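Local coordinates for Sodium/sialic acid symporter SiaT (Proteus mirabilis, PDB 5NV9), which couples the uptake of the sialic acid N-acetylneuraminic acid to the inward flow of sodium ions across the bacterial inner membrane, at residues A[19-24]-A[183-188]; A[43-48]-A[174-179]; A[87-92]-A[276-281]; A[202-205]-A[209-212]. All coordinates share one frame; numbering follows the deposited sequence.

Contact 1. Residues A[19-24]-A[183-188]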
loop_
_atom_site.group_PDB
_atom_site.type_symbol
_atom_site.label_atom_id
_atom_site.label_comp_id
_atom_site.label_asym_id
_atom_site.label_seq_id
_atom_site.Cartn_x
_atom_site.Cartn_y
_atom_site.Cartn_z
ATOM N N ALA A 19 1.561 12.638 19.294
ATOM C CA ALA A 19 1.140 12.275 20.613
ATOM C C ALA A 19 -0.214 11.599 20.559
ATOM O O ALA A 19 -0.491 10.690 21.328
ATOM C CB ALA A 19 1.071 13.516 21.490
ATOM N N ALA A 20 -1.095 12.045 19.662
ATOM C CA ALA A 20 -2.410 11.430 19.562
ATOM C C ALA A 20 -2.305 9.966 19.066
ATOM O O ALA A 20 -3.101 9.098 19.449
ATOM C CB ALA A 20 -3.270 12.234 18.564
HETATM N N MSE A 21 -1.360 9.710 18.176
HETATM C CA MSE A 21 -1.141 8.350 17.601
HETATM C C MSE A 21 -0.620 7.437 18.674
HETATM O O MSE A 21 -1.140 6.346 18.854
HETATM C CB MSE A 21 -0.159 8.366 16.436
HETATM C CG MSE A 21 -0.606 9.044 15.141
HETATM SE SE MSE A 21 -2.472 8.746 14.594
HETATM C CE MSE A 21 -3.457 10.128 15.593
ATOM N N LEU A 22 0.388 7.859 19.437
ATOM C CA LEU A 22 0.844 7.075 20.595
ATOM C C LEU A 22 -0.227 6.818 21.645
ATOM O O LEU A 22 -0.302 5.736 22.245
ATOM C CB LEU A 22 2.069 7.753 21.255
ATOM C CG LEU A 22 3.372 7.736 20.423
ATOM C CD1 LEU A 22 4.341 8.878 20.811
ATOM C CD2 LEU A 22 4.024 6.376 20.506
ATOM N N LEU A 23 -1.102 7.789 21.876
ATOM C CA LEU A 23 -2.132 7.599 22.904
ATOM C C LEU A 23 -3.184 6.558 22.482
ATOM O O LEU A 23 -3.627 5.738 23.305
ATOM C CB LEU A 23 -2.761 8.932 23.258
ATOM C CG LEU A 23 -1.903 9.911 24.103
ATOM C CD1 LEU A 23 -2.497 11.288 23.948
ATOM C CD2 LEU A 23 -1.938 9.503 25.567
ATOM N N VAL A 24 -3.607 6.594 21.220
ATOM C CA VAL A 24 -4.428 5.502 20.664
ATOM C C VAL A 24 -3.767 4.107 20.888
ATOM O O VAL A 24 -4.398 3.175 21.398
ATOM C CB VAL A 24 -4.725 5.703 19.160
ATOM C CG1 VAL A 24 -5.490 4.513 18.629
ATOM C CG2 VAL A 24 -5.541 6.965 18.968
ATOM N N VAL A 183 -7.681 5.076 10.808
ATOM C CA VAL A 183 -8.943 5.784 10.571
ATOM C C VAL A 183 -8.686 7.264 10.689
ATOM O O VAL A 183 -9.149 8.070 9.855
ATOM C CB VAL A 183 -10.065 5.353 11.550
ATOM C CG1 VAL A 183 -11.311 6.241 11.469
ATOM C CG2 VAL A 183 -10.456 3.900 11.341
ATOM N N ILE A 184 -7.911 7.638 11.693
ATOM C CA ILE A 184 -7.621 9.060 11.933
ATOM C C ILE A 184 -6.703 9.527 10.797
ATOM O O ILE A 184 -6.867 10.627 10.250
ATOM C CB ILE A 184 -6.908 9.284 13.301
ATOM C CG1 ILE A 184 -7.818 8.882 14.480
ATOM C CG2 ILE A 184 -6.432 10.742 13.450
ATOM C CD1 ILE A 184 -7.043 8.629 15.771
ATOM N N GLN A 185 -5.705 8.689 10.475
ATOM C CA GLN A 185 -4.704 9.086 9.480
ATOM C C GLN A 185 -5.319 9.108 8.124
ATOM O O GLN A 185 -4.989 9.976 7.360
ATOM C CB GLN A 185 -3.488 8.173 9.495
ATOM C CG GLN A 185 -2.717 8.269 10.796
ATOM C CD GLN A 185 -1.858 7.094 11.054
ATOM O OE1 GLN A 185 -2.160 5.961 10.613
ATOM N NE2 GLN A 185 -0.686 7.360 11.680
ATOM N N GLY A 186 -6.226 8.166 7.856
ATOM C CA GLY A 186 -6.958 8.103 6.600
ATOM C C GLY A 186 -7.820 9.327 6.315
ATOM O O GLY A 186 -7.895 9.851 5.173
ATOM N N LEU A 187 -8.469 9.787 7.363
ATOM C CA LEU A 187 -9.359 10.911 7.225
ATOM C C LEU A 187 -8.536 12.189 7.225
ATOM O O LEU A 187 -8.902 13.128 6.579
ATOM C CB LEU A 187 -10.430 10.898 8.299
ATOM C CG LEU A 187 -11.290 9.651 8.234
ATOM C CD1 LEU A 187 -12.181 9.571 9.446
ATOM C CD2 LEU A 187 -12.137 9.608 6.976
ATOM N N LEU A 188 -7.412 12.198 7.926
ATOM C CA LEU A 188 -6.525 13.354 7.946
ATOM C C LEU A 188 -5.859 13.606 6.593
ATOM O O LEU A 188 -5.804 14.707 6.147
ATOM C CB LEU A 188 -5.451 13.167 9.075
ATOM C CG LEU A 188 -4.423 14.286 9.219
ATOM C CD1 LEU A 188 -5.148 15.614 9.529
ATOM C CD2 LEU A 188 -3.406 14.003 10.327
#
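Met21 and Ile184 carry the apolar half of this contact between helix 8-29 and helix 155-203, two transmembrane helices running nearly antiparallel (150°) with local axes 11.6 Å apart. At such a spacing the gap has to be bridged by side chains from both sides. The terminal CE of Met21, a selenomethionine here, meets CG2 of Ile184 tip to tip at 3.7 Å. One turn further along, Val24 CG2 comes up to Ile184 CD1 at 3.9 Å. Within 19-24, CG2 of Ile184 thus meets Met21 alone, whereas its CD1 is shared between Met21 CE and Val24 CG2. Met21 starts off to one side of the partner helix; bends at chi2 (-40°) and chi3 (85°) swing its selenium and methyl into the interface.

The second kind of contact sets a polarisable atom against an amide. Met21 SE lies 3.7 Å from Gln185 NE2 and stands above the plane of the amide group, while Gln185 CG passes at 3.8 Å from the same SE atom. No hydrogen bond joins the two segments. The polar end of Gln185 is held from elsewhere: NE2 is hydrogen-bonded to Tyr17 OH, in the same helix as Met21, and to Tyr169 OH, and the side chain also packs on Ser342, a ligand of both sodium ions.

The chemistry is thus divided: apolar ends meet on the side where Ile184 lies at the surface, and the buried glutamine, its NE2 bonded to two tyrosine hydroxyls and its side chain about 5 Å from a bound sodium, is consistent with a second-shell role at the ion site.

Contact 2. Residues A[43-48]-A[174-179]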
loop_
_atom_site.group_PDB
_atom_site.type_symbol
_atom_site.label_atom_id
_atom_site.label_comp_id
_atom_site.label_asym_id
_atom_site.label_seq_id
_atom_site.Cartn_x
_atom_site.Cartn_y
_atom_site.Cartn_z
ATOM N N GLY A 43 -12.620 -9.863 16.420
ATOM C CA GLY A 43 -13.915 -9.514 15.794
ATOM C C GLY A 43 -14.564 -8.224 16.273
ATOM O O GLY A 43 -15.747 -8.047 16.026
ATOM N N ARG A 44 -13.810 -7.310 16.919
ATOM C CA ARG A 44 -14.358 -6.036 17.474
ATOM C C ARG A 44 -14.339 -4.796 16.524
ATOM O O ARG A 44 -14.727 -3.702 16.922
ATOM C CB ARG A 44 -13.635 -5.634 18.765
ATOM C CG ARG A 44 -13.931 -6.507 19.965
ATOM C CD ARG A 44 -13.064 -6.111 21.147
ATOM N NE ARG A 44 -11.647 -6.385 20.923
ATOM C CZ ARG A 44 -11.030 -7.524 21.207
ATOM N NH1 ARG A 44 -11.694 -8.554 21.752
ATOM N NH2 ARG A 44 -9.728 -7.642 20.954
ATOM N N VAL A 45 -13.890 -4.938 15.284
ATOM C CA VAL A 45 -13.786 -3.794 14.405
ATOM C C VAL A 45 -15.043 -3.660 13.569
ATOM O O VAL A 45 -15.479 -4.588 12.930
ATOM C CB VAL A 45 -12.540 -3.933 13.560
ATOM C CG1 VAL A 45 -12.375 -2.753 12.615
ATOM C CG2 VAL A 45 -11.358 -4.072 14.519
ATOM N N PRO A 46 -15.669 -2.498 13.584
ATOM C CA PRO A 46 -16.743 -2.402 12.561
ATOM C C PRO A 46 -16.251 -2.225 11.159
ATOM O O PRO A 46 -15.088 -1.774 10.931
ATOM C CB PRO A 46 -17.484 -1.093 12.929
ATOM C CG PRO A 46 -16.513 -0.320 13.742
ATOM C CD PRO A 46 -15.546 -1.288 14.397
ATOM N N GLY A 47 -17.169 -2.482 10.215
ATOM C CA GLY A 47 -16.889 -2.423 8.810
ATOM C C GLY A 47 -16.374 -1.096 8.341
ATOM O O GLY A 47 -15.372 -1.036 7.647
ATOM N N TRP A 48 -17.064 -0.019 8.692
ATOM C CA TRP A 48 -16.631 1.292 8.243
ATOM C C TRP A 48 -15.198 1.554 8.654
ATOM O O TRP A 48 -14.445 2.078 7.872
ATOM C CB TRP A 48 -17.551 2.395 8.727
ATOM C CG TRP A 48 -17.454 2.767 10.215
ATOM C CD1 TRP A 48 -18.232 2.301 11.231
ATOM C CD2 TRP A 48 -16.563 3.729 10.783
ATOM N NE1 TRP A 48 -17.839 2.882 12.439
ATOM C CE2 TRP A 48 -16.827 3.777 12.182
ATOM C CE3 TRP A 48 -15.563 4.564 10.243
ATOM C CZ2 TRP A 48 -16.108 4.612 13.062
ATOM C CZ3 TRP A 48 -14.849 5.402 11.134
ATOM C CH2 TRP A 48 -15.122 5.401 12.526
ATOM N N GLY A 174 -1.540 -3.466 18.632
ATOM C CA GLY A 174 -2.104 -4.609 17.934
ATOM C C GLY A 174 -2.815 -4.112 16.688
ATOM O O GLY A 174 -2.645 -2.975 16.321
ATOM N N ILE A 175 -3.547 -4.994 16.011
ATOM C CA ILE A 175 -4.231 -4.645 14.785
ATOM C C ILE A 175 -5.339 -3.637 15.065
ATOM O O ILE A 175 -5.652 -2.814 14.180
ATOM C CB ILE A 175 -4.811 -5.862 14.092
ATOM C CG1 ILE A 175 -5.358 -5.457 12.715
ATOM C CG2 ILE A 175 -5.887 -6.570 14.973
ATOM C CD1 ILE A 175 -4.408 -4.745 11.778
ATOM N N GLU A 176 -5.920 -3.659 16.286
ATOM C CA GLU A 176 -6.943 -2.634 16.621
ATOM C C GLU A 176 -6.384 -1.208 16.726
ATOM O O GLU A 176 -6.942 -0.260 16.180
ATOM C CB GLU A 176 -7.732 -3.000 17.860
ATOM C CG GLU A 176 -8.793 -4.046 17.560
ATOM C CD GLU A 176 -9.356 -4.647 18.834
ATOM O OE1 GLU A 176 -8.678 -5.523 19.383
ATOM O OE2 GLU A 176 -10.444 -4.205 19.276
ATOM N N GLY A 177 -5.257 -1.079 17.398
ATOM C CA GLY A 177 -4.589 0.176 17.402
ATOM C C GLY A 177 -4.061 0.650 16.067
ATOM O O GLY A 177 -4.013 1.848 15.814
ATOM N N VAL A 178 -3.698 -0.300 15.202
ATOM C CA VAL A 178 -3.251 0.005 13.880
ATOM C C VAL A 178 -4.451 0.489 13.043
ATOM O O VAL A 178 -4.352 1.434 12.254
ATOM C CB VAL A 178 -2.636 -1.243 13.215
ATOM C CG1 VAL A 178 -2.433 -0.968 11.774
ATOM C CG2 VAL A 178 -1.285 -1.555 13.828
ATOM N N ILE A 179 -5.592 -0.160 13.234
ATOM C CA ILE A 179 -6.775 0.203 12.469
ATOM C C ILE A 179 -7.324 1.573 12.937
ATOM O O ILE A 179 -7.615 2.469 12.138
ATOM C CB ILE A 179 -7.803 -0.882 12.600
ATOM C CG1 ILE A 179 -7.409 -2.051 11.688
ATOM C CG2 ILE A 179 -9.211 -0.354 12.278
ATOM C CD1 ILE A 179 -8.253 -3.300 11.931
#
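Arg44 presents the side edge of its guanidinium, NE and one terminal nitrogen, to the carboxylate of Glu176, one oxygen to each nitrogen. NE donates to Glu176 OE2 at 3.0 Å, and Arg44 NH2 to Glu176 OE1 at 2.8 Å. Both N-H...O angles are 162°, and both oxygens are met on their syn side. The acceptors lie close to the guanidinium plane, but the donors stand somewhat out of the carboxylate plane, since the two flat groups are turned 34° against each other. A bend at chi3 (-67°) of the arginine brings this edge round to the end of a glutamate whose chain is extended beyond CG.

Next to the ion pair is an apolar contact. Val45 points toward the helix with its two methyls parted: CG2 slides alongside the Glu176 stem, 4.0 Å from its CG, and CG1 meets Ile179 CG2 tip to tip, also at 4.0 Å. Directly after Val45, Pro46 takes the N-cap position of helix 47-58, so the contact ties the cytoplasmic lead-in of that helix to the kinked beginning of the transmembrane run 175-199.

Each charge has a further partner: Arg31 forms a salt bridge with Glu176 OE2, and Asp37 with Arg44 NH2. Placed between two arginines, the buried carboxylate would be expected to remain ionised. Alternating charges of this kind, backed by the valine and isoleucine, join the cytoplasmic connection 30-46 to the start of the span that follows Gly174, and hold the two together on the cytoplasmic side in this outward-open structure.

Contact 3. Residues A[87-92]-A[276-281]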
loop_
_atom_site.group_PDB
_atom_site.type_symbol
_atom_site.label_atom_id
_atom_site.label_comp_id
_atom_site.label_asym_id
_atom_site.label_seq_id
_atom_site.Cartn_x
_atom_site.Cartn_y
_atom_site.Cartn_z
ATOM N N ALA A 87 -13.633 -1.460 -9.348
ATOM C CA ALA A 87 -14.304 -2.443 -10.184
ATOM C C ALA A 87 -14.046 -3.902 -9.836
ATOM O O ALA A 87 -14.896 -4.739 -10.051
ATOM C CB ALA A 87 -13.928 -2.216 -11.635
ATOM N N ILE A 88 -12.872 -4.250 -9.332
ATOM C CA ILE A 88 -12.636 -5.641 -8.928
ATOM C C ILE A 88 -13.235 -6.024 -7.572
ATOM O O ILE A 88 -13.334 -7.216 -7.292
ATOM C CB ILE A 88 -11.130 -6.014 -8.884
ATOM C CG1 ILE A 88 -10.377 -5.157 -7.897
ATOM C CG2 ILE A 88 -10.501 -5.897 -10.285
ATOM C CD1 ILE A 88 -9.143 -5.811 -7.336
ATOM N N LEU A 89 -13.648 -5.066 -6.732
ATOM C CA LEU A 89 -14.096 -5.398 -5.364
ATOM C C LEU A 89 -15.239 -6.422 -5.217
ATOM O O LEU A 89 -15.192 -7.228 -4.308
ATOM C CB LEU A 89 -14.405 -4.129 -4.518
ATOM C CG LEU A 89 -13.176 -3.240 -4.241
ATOM C CD1 LEU A 89 -13.479 -1.951 -3.474
ATOM C CD2 LEU A 89 -12.044 -4.005 -3.570
ATOM N N PRO A 90 -16.290 -6.355 -6.064
ATOM C CA PRO A 90 -17.340 -7.380 -6.007
ATOM C C PRO A 90 -16.802 -8.824 -6.294
ATOM O O PRO A 90 -17.189 -9.813 -5.623
ATOM C CB PRO A 90 -18.315 -6.935 -7.103
ATOM C CG PRO A 90 -17.946 -5.522 -7.431
ATOM C CD PRO A 90 -16.508 -5.396 -7.152
ATOM N N LEU A 91 -15.842 -8.925 -7.198
ATOM C CA LEU A 91 -15.202 -10.203 -7.487
ATOM C C LEU A 91 -14.434 -10.714 -6.246
ATOM O O LEU A 91 -14.433 -11.928 -5.944
ATOM C CB LEU A 91 -14.241 -10.027 -8.659
ATOM C CG LEU A 91 -14.840 -9.589 -10.018
ATOM C CD1 LEU A 91 -15.913 -10.584 -10.393
ATOM C CD2 LEU A 91 -15.395 -8.159 -10.053
ATOM N N VAL A 92 -13.788 -9.791 -5.504
ATOM C CA VAL A 92 -13.077 -10.176 -4.290
ATOM C C VAL A 92 -14.085 -10.689 -3.261
ATOM O O VAL A 92 -13.882 -11.728 -2.622
ATOM C CB VAL A 92 -12.324 -8.991 -3.690
ATOM C CG1 VAL A 92 -11.692 -9.384 -2.345
ATOM C CG2 VAL A 92 -11.328 -8.433 -4.713
ATOM N N THR A 276 -17.026 1.156 2.084
ATOM C CA THR A 276 -16.399 2.348 2.602
ATOM C C THR A 276 -15.071 2.672 1.865
ATOM O O THR A 276 -14.741 3.847 1.600
ATOM C CB THR A 276 -16.096 2.169 4.085
ATOM O OG1 THR A 276 -17.308 1.899 4.781
ATOM C CG2 THR A 276 -15.492 3.407 4.637
ATOM N N ASN A 277 -14.267 1.635 1.641
ATOM C CA ASN A 277 -13.040 1.785 0.917
ATOM C C ASN A 277 -13.341 2.271 -0.507
ATOM O O ASN A 277 -12.720 3.240 -0.955
ATOM C CB ASN A 277 -12.239 0.487 0.901
ATOM C CG ASN A 277 -11.050 0.572 -0.016
ATOM O OD1 ASN A 277 -10.063 1.197 0.328
ATOM N ND2 ASN A 277 -11.162 -0.025 -1.241
ATOM N N ALA A 278 -14.285 1.641 -1.202
ATOM C CA ALA A 278 -14.706 2.140 -2.524
ATOM C C ALA A 278 -15.113 3.615 -2.617
ATOM O O ALA A 278 -14.693 4.316 -3.533
ATOM C CB ALA A 278 -15.776 1.278 -3.106
ATOM N N LYS A 279 -15.891 4.097 -1.664
ATOM C CA LYS A 279 -16.252 5.509 -1.607
ATOM C C LYS A 279 -15.030 6.423 -1.533
ATOM O O LYS A 279 -14.947 7.379 -2.300
ATOM C CB LYS A 279 -17.139 5.755 -0.427
ATOM C CG LYS A 279 -18.515 5.127 -0.627
ATOM C CD LYS A 279 -19.272 5.081 0.687
ATOM C CE LYS A 279 -20.730 4.749 0.461
ATOM N NZ LYS A 279 -21.476 5.154 1.680
ATOM N N LEU A 280 -14.056 6.066 -0.684
ATOM C CA LEU A 280 -12.831 6.854 -0.537
ATOM C C LEU A 280 -11.970 6.876 -1.796
ATOM O O LEU A 280 -11.433 7.933 -2.175
ATOM C CB LEU A 280 -12.007 6.383 0.682
ATOM C CG LEU A 280 -12.641 6.749 2.023
ATOM C CD1 LEU A 280 -12.045 5.934 3.187
ATOM C CD2 LEU A 280 -12.442 8.245 2.280
ATOM N N VAL A 281 -11.849 5.709 -2.469
ATOM C CA VAL A 281 -11.040 5.577 -3.629
ATOM C C VAL A 281 -11.710 6.313 -4.808
ATOM O O VAL A 281 -11.037 6.820 -5.708
ATOM C CB VAL A 281 -10.764 4.081 -3.930
ATOM C CG1 VAL A 281 -10.040 3.930 -5.243
ATOM C CG2 VAL A 281 -9.935 3.463 -2.813
#
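Leu89 pushes a single methyl, CD1, onto two successive residues of helix 267-301. CD1 is 3.8 Å from Asn277 ND2 and 4.0 Å from Ala278 CB, and no other atom of the leucine comes as near to the facing segment. With CG anti to the carbonyl carbon (chi1 -65°) and the chain continuing extended through chi2 (177°), CD1 becomes the leading point of the side chain. It arrives across the asparagine at about a right angle and meets the nitrogen of the amide; this is van der Waals contact, with no hydrogen bond between the segments. Ala278 points toward Leu89 and offers only its CB; the nearest CA atoms, those of Leu89 and Ala278, remain 8.1 Å apart.

The example shows how, in the LeuT fold of this symporter, a light contact of 85 Å² can still belong to the substrate-binding heart of the protein. Asn277 reaches back against Val54 and Phe55 of helix 47-58, and its side chain comes within about 6 Å of the bound sialic acid. Phe251 of helix 236-253 touches both Leu89 and Asn277. One turn beyond Asn277 on the same helix, Val281 touches the sugar itself and packs against Phe55 and Gln82, two further residues of the ligand pocket, while Ile86 borders both Ala278 and Val281.

Contact 4. Residues A[202-205]-A[209-212]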
loop_
_atom_site.group_PDB
_atom_site.type_symbol
_atom_site.label_atom_id
_atom_site.label_comp_id
_atom_site.label_asym_id
_atom_site.label_seq_id
_atom_site.Cartn_x
_atom_site.Cartn_y
_atom_site.Cartn_z
ATOM N N PHE A 202 -7.545 29.174 -4.621
ATOM C CA PHE A 202 -7.616 30.570 -4.158
ATOM C C PHE A 202 -6.397 31.362 -4.556
ATOM O O PHE A 202 -6.457 32.558 -4.606
ATOM C CB PHE A 202 -7.879 30.663 -2.671
ATOM C CG PHE A 202 -9.344 30.516 -2.312
ATOM C CD1 PHE A 202 -10.209 31.600 -2.411
ATOM C CD2 PHE A 202 -9.859 29.303 -1.871
ATOM C CE1 PHE A 202 -11.554 31.470 -2.077
ATOM C CE2 PHE A 202 -11.201 29.154 -1.533
ATOM C CZ PHE A 202 -12.053 30.242 -1.647
ATOM N N LYS A 203 -5.293 30.715 -4.857
ATOM C CA LYS A 203 -4.076 31.430 -5.299
ATOM C C LYS A 203 -3.851 31.512 -6.820
ATOM O O LYS A 203 -2.925 32.155 -7.273
ATOM C CB LYS A 203 -2.856 30.802 -4.666
ATOM C CG LYS A 203 -2.983 30.830 -3.175
ATOM C CD LYS A 203 -1.740 30.283 -2.535
ATOM C CE LYS A 203 -0.997 31.377 -1.798
ATOM N NZ LYS A 203 -1.409 31.309 -0.376
ATOM N N VAL A 204 -4.649 30.802 -7.582
ATOM C CA VAL A 204 -4.561 30.866 -9.025
ATOM C C VAL A 204 -5.497 31.974 -9.448
ATOM O O VAL A 204 -6.650 31.989 -9.057
ATOM C CB VAL A 204 -4.955 29.532 -9.672
ATOM C CG1 VAL A 204 -5.216 29.689 -11.154
ATOM C CG2 VAL A 204 -3.872 28.494 -9.431
ATOM N N ASP A 205 -4.945 32.937 -10.196
ATOM C CA ASP A 205 -5.682 33.995 -10.804
ATOM C C ASP A 205 -6.655 33.309 -11.766
ATOM O O ASP A 205 -6.228 32.613 -12.723
ATOM C CB ASP A 205 -4.705 34.973 -11.523
ATOM C CG ASP A 205 -5.424 36.136 -12.235
ATOM O OD1 ASP A 205 -6.435 36.581 -11.693
ATOM O OD2 ASP A 205 -4.979 36.619 -13.314
ATOM N N SER A 209 -11.785 27.515 -12.305
ATOM C CA SER A 209 -12.211 27.494 -13.714
ATOM C C SER A 209 -10.981 27.629 -14.642
ATOM O O SER A 209 -10.794 26.868 -15.569
ATOM C CB SER A 209 -13.263 28.574 -13.976
ATOM O OG SER A 209 -13.250 28.943 -15.326
ATOM N N GLU A 210 -10.111 28.548 -14.316
ATOM C CA GLU A 210 -8.831 28.667 -15.002
ATOM C C GLU A 210 -7.919 27.409 -14.844
ATOM O O GLU A 210 -7.245 27.030 -15.774
ATOM C CB GLU A 210 -8.166 29.957 -14.565
ATOM C CG GLU A 210 -6.831 30.284 -15.191
ATOM C CD GLU A 210 -6.918 30.468 -16.700
ATOM O OE1 GLU A 210 -8.023 30.564 -17.296
ATOM O OE2 GLU A 210 -5.856 30.504 -17.316
ATOM N N ILE A 211 -7.914 26.749 -13.691
ATOM C CA ILE A 211 -7.199 25.506 -13.560
ATOM C C ILE A 211 -7.711 24.445 -14.542
ATOM O O ILE A 211 -6.902 23.823 -15.235
ATOM C CB ILE A 211 -7.282 24.970 -12.123
ATOM C CG1 ILE A 211 -6.397 25.823 -11.229
ATOM C CG2 ILE A 211 -6.834 23.492 -12.078
ATOM C CD1 ILE A 211 -6.654 25.656 -9.734
ATOM N N PHE A 212 -9.033 24.295 -14.651
ATOM C CA PHE A 212 -9.647 23.384 -15.588
ATOM C C PHE A 212 -9.253 23.619 -17.059
ATOM O O PHE A 212 -8.842 22.665 -17.761
ATOM C CB PHE A 212 -11.188 23.377 -15.480
ATOM C CG PHE A 212 -11.844 22.412 -16.437
ATOM C CD1 PHE A 212 -11.931 21.049 -16.135
ATOM C CD2 PHE A 212 -12.374 22.857 -17.633
ATOM C CE1 PHE A 212 -12.511 20.158 -17.012
ATOM C CE2 PHE A 212 -12.975 21.973 -18.510
ATOM C CZ PHE A 212 -13.034 20.621 -18.210
#
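Val204 gives up the most surface here, laying both its methyls against Ile211. CG2 touches Ile211 CD1 at 4.0 Å, and CG1 meets Ile211 CG1, also at 4.0 Å, so that the two branched chains cross at a slant. Ile211 does not aim at the valine from its CA; CG1 set anti to the carbonyl carbon (chi1 -73°) and an extended chi2 (165°) carry the CD1 end over to it. Both residues are buried, and helix 267-301 contributes to the same packing, with Val297 and Gln301 beside Val204 and Ala294 beside Ile211.

Glu210 contributes through its aliphatic stem. Its CG comes to 3.4 Å from the backbone oxygen of Asp205, and CB of Glu210 follows at 3.8 Å from that oxygen. CG stands anti to the backbone N, after which a bend at chi2 (62°) turns the carboxylate away from 202-205, and no hydrogen bond crosses between the segments. The carbonyl oxygen of Asp205 has its hydrogen bond elsewhere, to Gln301 NE2.

Backbone geometry explains why neighbours in sequence can pack in this way. After the weak last turn of helix 155-203, Val204 and Asp205 are extended, and helix 207-217 begins almost at once, bringing Ile211 back over Val204. This is a tight turn between consecutive helices, its apolar side packing on helix 267-301, in the periplasmic region 200-235 of a LeuT-fold transporter, away from its sodium and substrate sites.

Contacts 1, 2 and 3 are joined in turn by direct packing. Contacts 1 and 2 share helix 155-203, have centres 13 Å apart, and touch where Val183 CG1 packs on Trp48 CZ3 at 3.7 Å. Contact 2 reaches contact 3 through Trp48 CA and Thr276 OG1, 3.6 Å apart, with centres 19 Å from each other. Contact 1 comes within about 5 Å of a sodium (Gln185 side chain), contact 2 within about 7 Å (Ile179 side chain), and contact 3 includes the pocket residue Val281. Contact 4 stands remote on the periplasmic side, its centre 33 Å from that of contact 1, 32 Å from contact 3 and 41 Å from contact 2, near the cytoplasmic side.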